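Local coordinates for RagB/SusD family nutrient uptake outer membrane protein (Bacteroides thetaiotaomicron, PDB 7KV2) that probably binds beta-glucan at the bacterial cell surface as the SusD-family glycan-capturing partner in nutrient uptake across the outer membrane, at residues S270-F275 and R404-L409; Y54-W59 and V152-W157; Q185-M190 and E226-Q231. One frame throughout, in Å; residues are numbered along the deposited sequence.

Contact 1 of 3, residues S270-F275 and R404-L409; sequences SIESIF and RYSETL. With NA (sodium ion), chain G.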
loop_
_atom_site.group_PDB
_atom_site.type_symbol
_atom_site.label_atom_id
_atom_site.label_comp_id
_atom_site.label_asym_id
_atom_site.label_seq_id
_atom_site.Cartn_x
_atom_site.Cartn_y
_atom_site.Cartn_z
ATOM N N SER A 270 -11.634 9.053 -7.125
ATOM C CA SER A 270 -12.192 10.404 -6.870
ATOM C C SER A 270 -11.181 11.457 -7.340
ATOM O O SER A 270 -10.064 11.126 -7.818
ATOM C CB SER A 270 -12.445 10.601 -5.422
ATOM O OG SER A 270 -11.195 10.735 -4.753
ATOM N N ILE A 271 -11.483 12.721 -7.073
ATOM C CA ILE A 271 -10.526 13.798 -7.438
ATOM C C ILE A 271 -9.242 13.657 -6.617
ATOM O O ILE A 271 -8.193 14.166 -7.037
ATOM C CB ILE A 271 -11.175 15.168 -7.278
ATOM C CG1 ILE A 271 -10.337 16.198 -8.048
ATOM C CG2 ILE A 271 -11.405 15.510 -5.818
ATOM C CD1 ILE A 271 -11.153 17.284 -8.634
ATOM N N GLU A 272 -9.299 12.942 -5.493
ATOM C CA GLU A 272 -8.116 12.748 -4.624
ATOM C C GLU A 272 -7.228 11.600 -5.109
ATOM O O GLU A 272 -6.070 11.534 -4.670
ATOM C CB GLU A 272 -8.580 12.430 -3.213
ATOM C CG GLU A 272 -7.459 12.572 -2.227
ATOM C CD GLU A 272 -7.833 12.872 -0.821
ATOM O OE1 GLU A 272 -8.930 13.426 -0.600
ATOM O OE2 GLU A 272 -7.007 12.542 0.041
ATOM N N SER A 273 -7.757 10.677 -5.904
ATOM C CA SER A 273 -7.051 9.413 -6.240
ATOM C C SER A 273 -6.069 9.674 -7.369
ATOM O O SER A 273 -6.521 10.088 -8.445
ATOM C CB SER A 273 -7.958 8.255 -6.635
ATOM O OG SER A 273 -9.094 8.175 -5.822
ATOM N N ILE A 274 -4.784 9.418 -7.125
ATOM C CA ILE A 274 -3.693 9.370 -8.146
ATOM C C ILE A 274 -3.499 7.921 -8.610
ATOM O O ILE A 274 -3.398 7.666 -9.842
ATOM C CB ILE A 274 -2.410 10.012 -7.594
ATOM C CG1 ILE A 274 -2.652 11.506 -7.370
ATOM C CG2 ILE A 274 -1.217 9.718 -8.499
ATOM C CD1 ILE A 274 -1.653 12.187 -6.493
ATOM N N PHE A 275 -3.509 6.956 -7.691
ATOM C CA PHE A 275 -3.389 5.540 -8.105
ATOM C C PHE A 275 -4.053 4.631 -7.071
ATOM O O PHE A 275 -3.826 4.817 -5.864
ATOM C CB PHE A 275 -1.917 5.216 -8.360
ATOM C CG PHE A 275 -1.701 3.981 -9.191
ATOM C CD1 PHE A 275 -2.158 3.928 -10.502
ATOM C CD2 PHE A 275 -1.088 2.849 -8.649
ATOM C CE1 PHE A 275 -1.972 2.789 -11.271
ATOM C CE2 PHE A 275 -0.901 1.711 -9.424
ATOM C CZ PHE A 275 -1.362 1.678 -10.724
ATOM N N ARG A 404 -2.695 9.114 -2.881
ATOM C CA ARG A 404 -3.778 10.104 -2.689
ATOM C C ARG A 404 -3.141 11.488 -2.721
ATOM O O ARG A 404 -1.984 11.632 -2.318
ATOM C CB ARG A 404 -4.516 9.894 -1.377
ATOM C CG ARG A 404 -5.118 8.501 -1.270
ATOM C CD ARG A 404 -6.139 8.336 -0.166
ATOM N NE ARG A 404 -5.629 8.282 1.208
ATOM C CZ ARG A 404 -5.680 9.274 2.101
ATOM N NH1 ARG A 404 -6.159 10.478 1.782
ATOM N NH2 ARG A 404 -5.259 9.059 3.334
ATOM N N TYR A 405 -3.921 12.473 -3.123
ATOM C CA TYR A 405 -3.423 13.854 -3.275
ATOM C C TYR A 405 -2.930 14.411 -1.940
ATOM O O TYR A 405 -2.071 15.254 -1.957
ATOM C CB TYR A 405 -4.532 14.722 -3.837
ATOM C CG TYR A 405 -4.155 16.143 -4.176
ATOM C CD1 TYR A 405 -3.354 16.436 -5.258
ATOM C CD2 TYR A 405 -4.712 17.198 -3.482
ATOM C CE1 TYR A 405 -3.096 17.755 -5.624
ATOM C CE2 TYR A 405 -4.457 18.513 -3.820
ATOM C CZ TYR A 405 -3.655 18.798 -4.898
ATOM O OH TYR A 405 -3.466 20.110 -5.235
ATOM N N SER A 406 -3.465 14.004 -0.791
ATOM C CA SER A 406 -2.908 14.485 0.502
ATOM C C SER A 406 -1.417 14.093 0.610
ATOM O O SER A 406 -0.632 14.839 1.221
ATOM C CB SER A 406 -3.728 13.990 1.646
ATOM O OG SER A 406 -3.687 12.585 1.705
ATOM N N GLU A 407 -1.008 12.986 -0.013
ATOM C CA GLU A 407 0.400 12.585 -0.035
ATOM C C GLU A 407 1.202 13.519 -0.934
ATOM O O GLU A 407 2.373 13.836 -0.569
ATOM C CB GLU A 407 0.570 11.143 -0.483
ATOM C CG GLU A 407 1.960 10.663 -0.158
ATOM C CD GLU A 407 2.269 9.192 -0.311
ATOM O OE1 GLU A 407 1.402 8.421 -0.793
ATOM O OE2 GLU A 407 3.455 8.834 0.040
ATOM N N THR A 408 0.623 13.930 -2.063
ATOM C CA THR A 408 1.255 14.945 -2.926
ATOM C C THR A 408 1.549 16.209 -2.094
ATOM O O THR A 408 2.653 16.724 -2.165
ATOM C CB THR A 408 0.340 15.290 -4.105
ATOM O OG1 THR A 408 -0.077 14.109 -4.778
ATOM C CG2 THR A 408 1.044 16.191 -5.090
ATOM N N LEU A 409 0.547 16.731 -1.392
ATOM C CA LEU A 409 0.661 17.985 -0.607
ATOM C C LEU A 409 1.711 17.824 0.506
ATOM O O LEU A 409 2.557 18.742 0.685
ATOM C CB LEU A 409 -0.708 18.360 -0.035
ATOM C CG LEU A 409 -1.781 18.861 -1.011
ATOM C CD1 LEU A 409 -3.128 18.920 -0.323
ATOM C CD2 LEU A 409 -1.456 20.226 -1.595
HETATM NA NA NA G . -4.520 20.281 -7.830
HETATM O O HOH W 1 -5.971 21.945 -7.418
#
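E272 holds Y405 and R404, at the step from strand to helix, once with its backbone and once with its carboxylate. Its carbonyl oxygen accepts the amide of Y405, N to O 2.8 Å. The side chain runs extended from a CG set anti to the backbone N (chi1 -165°), which brings OE2 to R404 NH1 at 2.8 Å. The hydrogen bond within this salt bridge is weak and bent: OE2 reaches the edge of the guanidinium near its plane, but the carboxylate is turned 47° from that plane. I274 fills the other side of the junction, its CD1 lying 4.0 Å from Y405 CA and against T408 OG1, a hydroxyl that is buried here without a polar partner.

A second shell fixes both charged groups. R435 pairs with E272 OE1, E456 and E460 take up further N-H groups of R404, and E456 also bonds S406 OG. On the E272 side, a type I turn from S270 to S273 is braced by an ST turn in which S270 OG accepts the amide of E272, N to OG 3.0 Å. The Y405 ring leads away to a sodium ion, 2.8 Å from OH, which I248, S250, Y253 and a water also bind.

S273 and R404 form a non-hydrogen-bonded antiparallel pair in the two-stranded sheet of 273-277 and 400-404, at whose end helix 405-417 starts between helices 237-249, 217-231 and 425-435.

Contact 2 of 3, residues Y54-W59 and V152-W157; sequences YDPLHW and VFYYNW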
loop_
_atom_site.group_PDB
_atom_site.type_symbol
_atom_site.label_atom_id
_atom_site.label_comp_id
_atom_site.label_asym_id
_atom_site.label_seq_id
_atom_site.Cartn_x
_atom_site.Cartn_y
_atom_site.Cartn_z
ATOM N N TYR A 54 -0.215 -5.887 -15.549
ATOM C CA TYR A 54 -0.906 -5.233 -14.402
ATOM C C TYR A 54 -1.440 -6.264 -13.400
ATOM O O TYR A 54 -1.748 -5.873 -12.246
ATOM C CB TYR A 54 -2.082 -4.372 -14.888
ATOM C CG TYR A 54 -1.735 -3.061 -15.552
ATOM C CD1 TYR A 54 -1.465 -2.991 -16.911
ATOM C CD2 TYR A 54 -1.690 -1.880 -14.834
ATOM C CE1 TYR A 54 -1.155 -1.782 -17.522
ATOM C CE2 TYR A 54 -1.408 -0.651 -15.436
ATOM C CZ TYR A 54 -1.145 -0.595 -16.793
ATOM O OH TYR A 54 -0.845 0.600 -17.391
ATOM N N ASP A 55 -1.624 -7.534 -13.773
ATOM C CA ASP A 55 -2.427 -8.451 -12.925
ATOM C C ASP A 55 -1.769 -8.657 -11.568
ATOM O O ASP A 55 -2.470 -8.725 -10.561
ATOM C CB ASP A 55 -2.699 -9.782 -13.624
ATOM C CG ASP A 55 -3.936 -9.730 -14.485
ATOM O OD1 ASP A 55 -4.985 -9.265 -13.994
ATOM O OD2 ASP A 55 -3.837 -10.139 -15.661
ATOM N N PRO A 56 -0.434 -8.847 -11.469
ATOM C CA PRO A 56 0.195 -9.115 -10.168
ATOM C C PRO A 56 0.019 -7.980 -9.135
ATOM O O PRO A 56 0.151 -8.230 -7.957
ATOM C CB PRO A 56 1.657 -9.372 -10.560
ATOM C CG PRO A 56 1.524 -9.951 -11.951
ATOM C CD PRO A 56 0.514 -9.022 -12.596
ATOM N N LEU A 57 -0.314 -6.766 -9.585
ATOM C CA LEU A 57 -0.734 -5.676 -8.651
ATOM C C LEU A 57 -1.791 -6.192 -7.674
ATOM O O LEU A 57 -1.707 -5.794 -6.472
ATOM C CB LEU A 57 -1.290 -4.457 -9.407
ATOM C CG LEU A 57 -0.275 -3.652 -10.199
ATOM C CD1 LEU A 57 -0.994 -2.596 -11.008
ATOM C CD2 LEU A 57 0.809 -3.034 -9.321
ATOM N N HIS A 58 -2.774 -6.982 -8.123
ATOM C CA HIS A 58 -3.935 -7.357 -7.289
ATOM C C HIS A 58 -3.752 -8.749 -6.709
ATOM O O HIS A 58 -4.703 -9.260 -6.211
ATOM C CB HIS A 58 -5.283 -7.219 -8.011
ATOM C CG HIS A 58 -5.470 -8.095 -9.205
ATOM N ND1 HIS A 58 -5.906 -9.405 -9.126
ATOM C CD2 HIS A 58 -5.297 -7.834 -10.511
ATOM C CE1 HIS A 58 -5.969 -9.913 -10.353
ATOM N NE2 HIS A 58 -5.627 -8.966 -11.216
ATOM N N TRP A 59 -2.547 -9.313 -6.692
ATOM C CA TRP A 59 -2.309 -10.683 -6.163
ATOM C C TRP A 59 -1.982 -10.774 -4.671
ATOM O O TRP A 59 -2.445 -11.733 -4.063
ATOM C CB TRP A 59 -1.159 -11.330 -6.961
ATOM C CG TRP A 59 -1.547 -11.716 -8.354
ATOM C CD1 TRP A 59 -2.731 -11.494 -8.991
ATOM C CD2 TRP A 59 -0.690 -12.378 -9.315
ATOM N NE1 TRP A 59 -2.672 -11.973 -10.276
ATOM C CE2 TRP A 59 -1.431 -12.513 -10.507
ATOM C CE3 TRP A 59 0.622 -12.858 -9.276
ATOM C CZ2 TRP A 59 -0.907 -13.128 -11.648
ATOM C CZ3 TRP A 59 1.135 -13.484 -10.394
ATOM C CH2 TRP A 59 0.377 -13.617 -11.558
ATOM N N VAL A 152 9.220 -0.883 -12.164
ATOM C CA VAL A 152 9.788 -0.124 -11.016
ATOM C C VAL A 152 8.851 -0.307 -9.813
ATOM O O VAL A 152 9.368 -0.476 -8.685
ATOM C CB VAL A 152 10.027 1.351 -11.369
ATOM C CG1 VAL A 152 10.535 2.146 -10.171
ATOM C CG2 VAL A 152 11.017 1.499 -12.532
ATOM N N PHE A 153 7.541 -0.298 -10.061
ATOM C CA PHE A 153 6.499 -0.464 -8.990
ATOM C C PHE A 153 6.698 -1.845 -8.324
ATOM O O PHE A 153 6.789 -1.960 -7.088
ATOM C CB PHE A 153 5.091 -0.233 -9.556
ATOM C CG PHE A 153 4.021 -0.120 -8.486
ATOM C CD1 PHE A 153 3.495 -1.238 -7.868
ATOM C CD2 PHE A 153 3.684 1.129 -7.965
ATOM C CE1 PHE A 153 2.564 -1.124 -6.844
ATOM C CE2 PHE A 153 2.782 1.241 -6.923
ATOM C CZ PHE A 153 2.211 0.111 -6.376
ATOM N N TYR A 154 6.923 -2.893 -9.106
ATOM C CA TYR A 154 7.115 -4.249 -8.551
ATOM C C TYR A 154 8.486 -4.352 -7.852
ATOM O O TYR A 154 8.569 -5.012 -6.780
ATOM C CB TYR A 154 6.924 -5.281 -9.658
ATOM C CG TYR A 154 5.553 -5.380 -10.261
ATOM C CD1 TYR A 154 4.453 -5.710 -9.469
ATOM C CD2 TYR A 154 5.357 -5.275 -11.625
ATOM C CE1 TYR A 154 3.204 -5.902 -10.027
ATOM C CE2 TYR A 154 4.101 -5.423 -12.187
ATOM C CZ TYR A 154 3.013 -5.732 -11.386
ATOM O OH TYR A 154 1.762 -5.937 -11.910
ATOM N N TYR A 155 9.550 -3.765 -8.436
ATOM C CA TYR A 155 10.900 -3.761 -7.806
ATOM C C TYR A 155 10.867 -2.979 -6.486
ATOM O O TYR A 155 11.542 -3.363 -5.560
ATOM C CB TYR A 155 11.975 -3.177 -8.727
ATOM C CG TYR A 155 12.565 -4.226 -9.629
ATOM C CD1 TYR A 155 13.189 -5.323 -9.078
ATOM C CD2 TYR A 155 12.523 -4.131 -11.008
ATOM C CE1 TYR A 155 13.732 -6.331 -9.858
ATOM C CE2 TYR A 155 13.077 -5.128 -11.804
ATOM C CZ TYR A 155 13.667 -6.237 -11.233
ATOM O OH TYR A 155 14.220 -7.244 -11.988
ATOM N N ASN A 156 10.019 -1.957 -6.387
ATOM C CA ASN A 156 9.869 -1.151 -5.170
ATOM C C ASN A 156 9.349 -2.055 -4.045
ATOM O O ASN A 156 9.791 -1.884 -2.899
ATOM C CB ASN A 156 8.967 0.060 -5.449
ATOM C CG ASN A 156 8.873 0.944 -4.244
ATOM O OD1 ASN A 156 9.908 1.369 -3.708
ATOM N ND2 ASN A 156 7.634 1.215 -3.814
ATOM N N TRP A 157 8.475 -3.018 -4.337
ATOM C CA TRP A 157 7.953 -3.914 -3.279
ATOM C C TRP A 157 9.168 -4.676 -2.691
ATOM O O TRP A 157 9.320 -4.759 -1.476
ATOM C CB TRP A 157 6.946 -4.893 -3.866
ATOM C CG TRP A 157 5.561 -4.367 -4.150
ATOM C CD1 TRP A 157 5.017 -3.175 -3.787
ATOM C CD2 TRP A 157 4.519 -5.102 -4.811
ATOM N NE1 TRP A 157 3.706 -3.114 -4.189
ATOM C CE2 TRP A 157 3.367 -4.283 -4.802
ATOM C CE3 TRP A 157 4.437 -6.370 -5.390
ATOM C CZ2 TRP A 157 2.171 -4.674 -5.393
ATOM C CZ3 TRP A 157 3.225 -6.786 -5.923
ATOM C CH2 TRP A 157 2.102 -5.944 -5.905
#
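Y154 points its phenol at the short 3-10 turn of 55-57, and P56 and L57 both close on the hydroxyl. The Y154 side chain crosses those of P56 and L57 at about a right angle. With CG beside the backbone N (chi1 -65°), the tyrosine leans out from helix 137-162 far enough for OH to lie 3.4 Å from P56 CD and 3.5 Å from L57 CG. The amide of L57, shared with the carbonyl of Y54, comes in at the ring edge, near its plane, and gives OH a weak hydrogen bond, N to O 3.2 Å, bent to 126° at the hydrogen. P56 CB packs against CE1 of the same ring, 3.8 Å away.

L57 inserts its CD2 branch among the helix aromatics. CD2 touches F153 CD1 at 3.5 Å, the two side chains crossing at about a right angle, and lies 3.8 Å from Y154 CE1. W157 takes the adjoining position: its indole presents the six-membered edge, with CH2 3.6 Å from P56 O and L57 O also near the ring plane, while CD1 of F153 sits over the rim of one indole face. On the side of the turn facing away from the helix, H58 NE2 gives D55 OD1 a nearly straight hydrogen bond through the anti lone pair of that oxygen, and so ties the turn across itself.

The stronger polar partner of Y154 OH is the carbonyl of A53, at the end of helix 43-53. The hydroxyl thus links that helix end to the turn, while carbon contacts with F153 and Y154 make up the apolar part of this buried join, and the carbonyls of P56 and L57 meet the C-H edge of the indole, which is probably slightly positive.

Contact 3 of 3, residues Q185-M190 and E226-Q231; sequences QLYEKM and EIVMYQ. With EDO (1,2-ethanediol), chain E.
Y187 lies flat against Q231, and this stack is the tight part of the contact between helices 183-200 and 217-231. Q231 CG sits 3.5 Å from the ring centroid, almost on the ring normal, in a CH-pi contact, and CB covers the same face toward CE1, 3.6 Å away. The glutamine leaves its backbone with CG opposite N (chi1 -179°) and then bends at chi2, which lays the amide almost parallel to the ring, 9° between the planes. D184 holds the amide in place by accepting from NE2, and the phenol hydroxyl is hydrogen-bonded to D233, so both stacked groups are anchored at their polar ends by residues close to these segments in the chain. The ring meets the other helix as well: CE1 reaches I227 O at 3.5 Å, and OH rests against V228 CG2 at 3.6 Å.

The two segments run nearly antiparallel, at 154°, with their axes 10.8 Å apart, in the helical array of a SusD-family protein, whose superhelical frame is of the tetratricopeptide-repeat kind. Aromatic and amide groups bridge that generous separation.

Toward M190 the packing is sparser. Its chain bends at chi3 and brings CE to I227 CG2 at 3.7 Å, while I227 CD1 approaches M190 CB at 3.9 Å; N156 of helix 137-162 also touches this pair. Q185, E188 and K189 are on the solvent side and make no contact with residues 226-231. E226 also turns elsewhere, bonding K160, N156 and Y403, and its OE1 accepts from O2 of an ethanediol molecule, probably from the crystallisation liquor, at 3.1 Å.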
loop_
_atom_site.group_PDB
_atom_site.type_symbol
_atom_site.label_atom_id
_atom_site.label_comp_id
_atom_site.label_asym_id
_atom_site.label_seq_id
_atom_site.Cartn_x
_atom_site.Cartn_y
_atom_site.Cartn_z
ATOM N N GLN A 185 22.274 -0.026 -5.521
ATOM C CA GLN A 185 22.352 -0.328 -6.980
ATOM C C GLN A 185 20.937 -0.495 -7.551
ATOM O O GLN A 185 20.725 -0.111 -8.686
ATOM C CB GLN A 185 23.157 -1.605 -7.238
ATOM C CG GLN A 185 24.655 -1.433 -7.029
ATOM C CD GLN A 185 25.385 -2.747 -7.128
ATOM O OE1 GLN A 185 24.885 -3.802 -6.748
ATOM N NE2 GLN A 185 26.590 -2.690 -7.679
ATOM N N LEU A 186 20.003 -1.092 -6.810
ATOM C CA LEU A 186 18.633 -1.303 -7.358
ATOM C C LEU A 186 17.953 0.065 -7.485
ATOM O O LEU A 186 17.372 0.342 -8.546
ATOM C CB LEU A 186 17.878 -2.299 -6.481
ATOM C CG LEU A 186 16.450 -2.594 -6.935
ATOM C CD1 LEU A 186 16.363 -2.988 -8.402
ATOM C CD2 LEU A 186 15.831 -3.672 -6.072
ATOM N N TYR A 187 18.131 0.949 -6.500
ATOM C CA TYR A 187 17.607 2.338 -6.523
ATOM C C TYR A 187 18.028 3.006 -7.839
ATOM O O TYR A 187 17.217 3.624 -8.556
ATOM C CB TYR A 187 18.080 3.153 -5.313
ATOM C CG TYR A 187 17.769 4.609 -5.457
ATOM C CD1 TYR A 187 16.463 5.058 -5.310
ATOM C CD2 TYR A 187 18.715 5.515 -5.898
ATOM C CE1 TYR A 187 16.127 6.380 -5.509
ATOM C CE2 TYR A 187 18.393 6.842 -6.111
ATOM C CZ TYR A 187 17.087 7.271 -5.936
ATOM O OH TYR A 187 16.731 8.568 -6.116
ATOM N N GLU A 188 19.304 2.857 -8.164
ATOM C CA GLU A 188 19.886 3.451 -9.386
ATOM C C GLU A 188 19.124 2.969 -10.617
ATOM O O GLU A 188 18.798 3.835 -11.423
ATOM C CB GLU A 188 21.378 3.136 -9.467
ATOM C CG GLU A 188 22.185 4.009 -8.540
ATOM C CD GLU A 188 22.124 5.499 -8.826
ATOM O OE1 GLU A 188 21.956 5.877 -10.011
ATOM O OE2 GLU A 188 22.237 6.287 -7.844
ATOM N N LYS A 189 18.892 1.664 -10.756
ATOM C CA LYS A 189 18.152 1.103 -11.909
ATOM C C LYS A 189 16.718 1.670 -11.892
ATOM O O LYS A 189 16.178 2.045 -12.972
ATOM C CB LYS A 189 18.097 -0.415 -11.849
ATOM C CG LYS A 189 19.429 -1.141 -11.876
ATOM C CD LYS A 189 20.067 -1.201 -13.231
ATOM C CE LYS A 189 21.244 -2.152 -13.241
ATOM N NZ LYS A 189 22.232 -1.748 -14.265
ATOM N N MET A 190 16.088 1.673 -10.709
ATOM C CA MET A 190 14.669 2.131 -10.570
ATOM C C MET A 190 14.541 3.599 -10.983
ATOM O O MET A 190 13.689 3.919 -11.843
ATOM C CB MET A 190 14.196 1.935 -9.128
ATOM C CG MET A 190 13.994 0.465 -8.818
ATOM S SD MET A 190 13.771 0.133 -7.036
ATOM C CE MET A 190 12.309 1.090 -6.621
ATOM N N GLU A 226 8.416 8.874 -3.981
ATOM C CA GLU A 226 8.466 7.779 -2.993
ATOM C C GLU A 226 9.893 7.224 -2.899
ATOM O O GLU A 226 10.447 7.183 -1.766
ATOM C CB GLU A 226 7.502 6.653 -3.322
ATOM C CG GLU A 226 7.592 5.519 -2.302
ATOM C CD GLU A 226 6.522 4.439 -2.381
ATOM O OE1 GLU A 226 5.478 4.623 -3.077
ATOM O OE2 GLU A 226 6.761 3.406 -1.789
ATOM N N ILE A 227 10.476 6.800 -4.014
ATOM C CA ILE A 227 11.794 6.087 -3.965
ATOM C C ILE A 227 12.918 7.118 -3.691
ATOM O O ILE A 227 13.845 6.802 -2.885
ATOM C CB ILE A 227 11.997 5.205 -5.217
ATOM C CG1 ILE A 227 12.230 6.014 -6.494
ATOM C CG2 ILE A 227 10.846 4.220 -5.390
ATOM C CD1 ILE A 227 12.698 5.175 -7.635
ATOM N N VAL A 228 12.816 8.325 -4.239
ATOM C CA VAL A 228 13.770 9.454 -3.992
ATOM C C VAL A 228 13.807 9.749 -2.493
ATOM O O VAL A 228 14.926 9.856 -1.910
ATOM C CB VAL A 228 13.430 10.713 -4.803
ATOM C CG1 VAL A 228 14.162 11.931 -4.295
ATOM C CG2 VAL A 228 13.693 10.507 -6.281
ATOM N N MET A 229 12.635 9.814 -1.855
ATOM C CA MET A 229 12.593 10.202 -0.432
ATOM C C MET A 229 13.032 9.024 0.423
ATOM O O MET A 229 13.752 9.264 1.426
ATOM C CB MET A 229 11.216 10.735 -0.038
ATOM C CG MET A 229 10.921 12.050 -0.724
ATOM S SD MET A 229 9.167 12.574 -0.605
ATOM C CE MET A 229 9.229 13.197 1.065
ATOM N N TYR A 230 12.683 7.792 0.061
ATOM C CA TYR A 230 13.086 6.643 0.906
ATOM C C TYR A 230 14.625 6.481 0.848
ATOM O O TYR A 230 15.224 6.023 1.816
ATOM C CB TYR A 230 12.419 5.336 0.503
ATOM C CG TYR A 230 12.603 4.269 1.552
ATOM C CD1 TYR A 230 12.057 4.420 2.815
ATOM C CD2 TYR A 230 13.364 3.139 1.318
ATOM C CE1 TYR A 230 12.260 3.477 3.810
ATOM C CE2 TYR A 230 13.555 2.172 2.293
ATOM C CZ TYR A 230 13.023 2.358 3.559
ATOM O OH TYR A 230 13.177 1.417 4.534
ATOM N N GLN A 231 15.214 6.809 -0.297
ATOM C CA GLN A 231 16.685 6.690 -0.538
ATOM C C GLN A 231 17.430 7.835 0.157
ATOM O O GLN A 231 18.644 7.710 0.327
ATOM C CB GLN A 231 16.962 6.746 -2.036
ATOM C CG GLN A 231 18.450 6.602 -2.397
ATOM C CD GLN A 231 18.990 5.239 -2.054
ATOM O OE1 GLN A 231 18.246 4.307 -1.768
ATOM N NE2 GLN A 231 20.316 5.083 -2.116
HETATM C C1 EDO E . 5.598 0.276 -1.257
HETATM O O1 EDO E . 5.539 -0.444 -0.038
HETATM C C2 EDO E . 4.464 1.204 -1.496
HETATM O O2 EDO E . 4.334 1.745 -2.822
#

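Contacts 2 and 3 are neighbours, their centres about 16 Å apart, and helix 137-162 serves both. N156, one residue before W157, sends ND2 to E226 OE2 in a probable hydrogen bond of 3.1 Å, and its CA lies 3.6 Å from M190 CE. Contact 1, in the later, SusD-family part of the chain, meets contact 2 more lightly, F275 CZ to L57 CD1 at 4.3 Å, with about 19 Å between centres. It does not touch contact 3; their nearest atoms are about 6 Å apart, but helix 217-231 reaches both, since M222 packs on E407 and T408. Of the three, contact 1 alone supplies a sodium ligand, Y405.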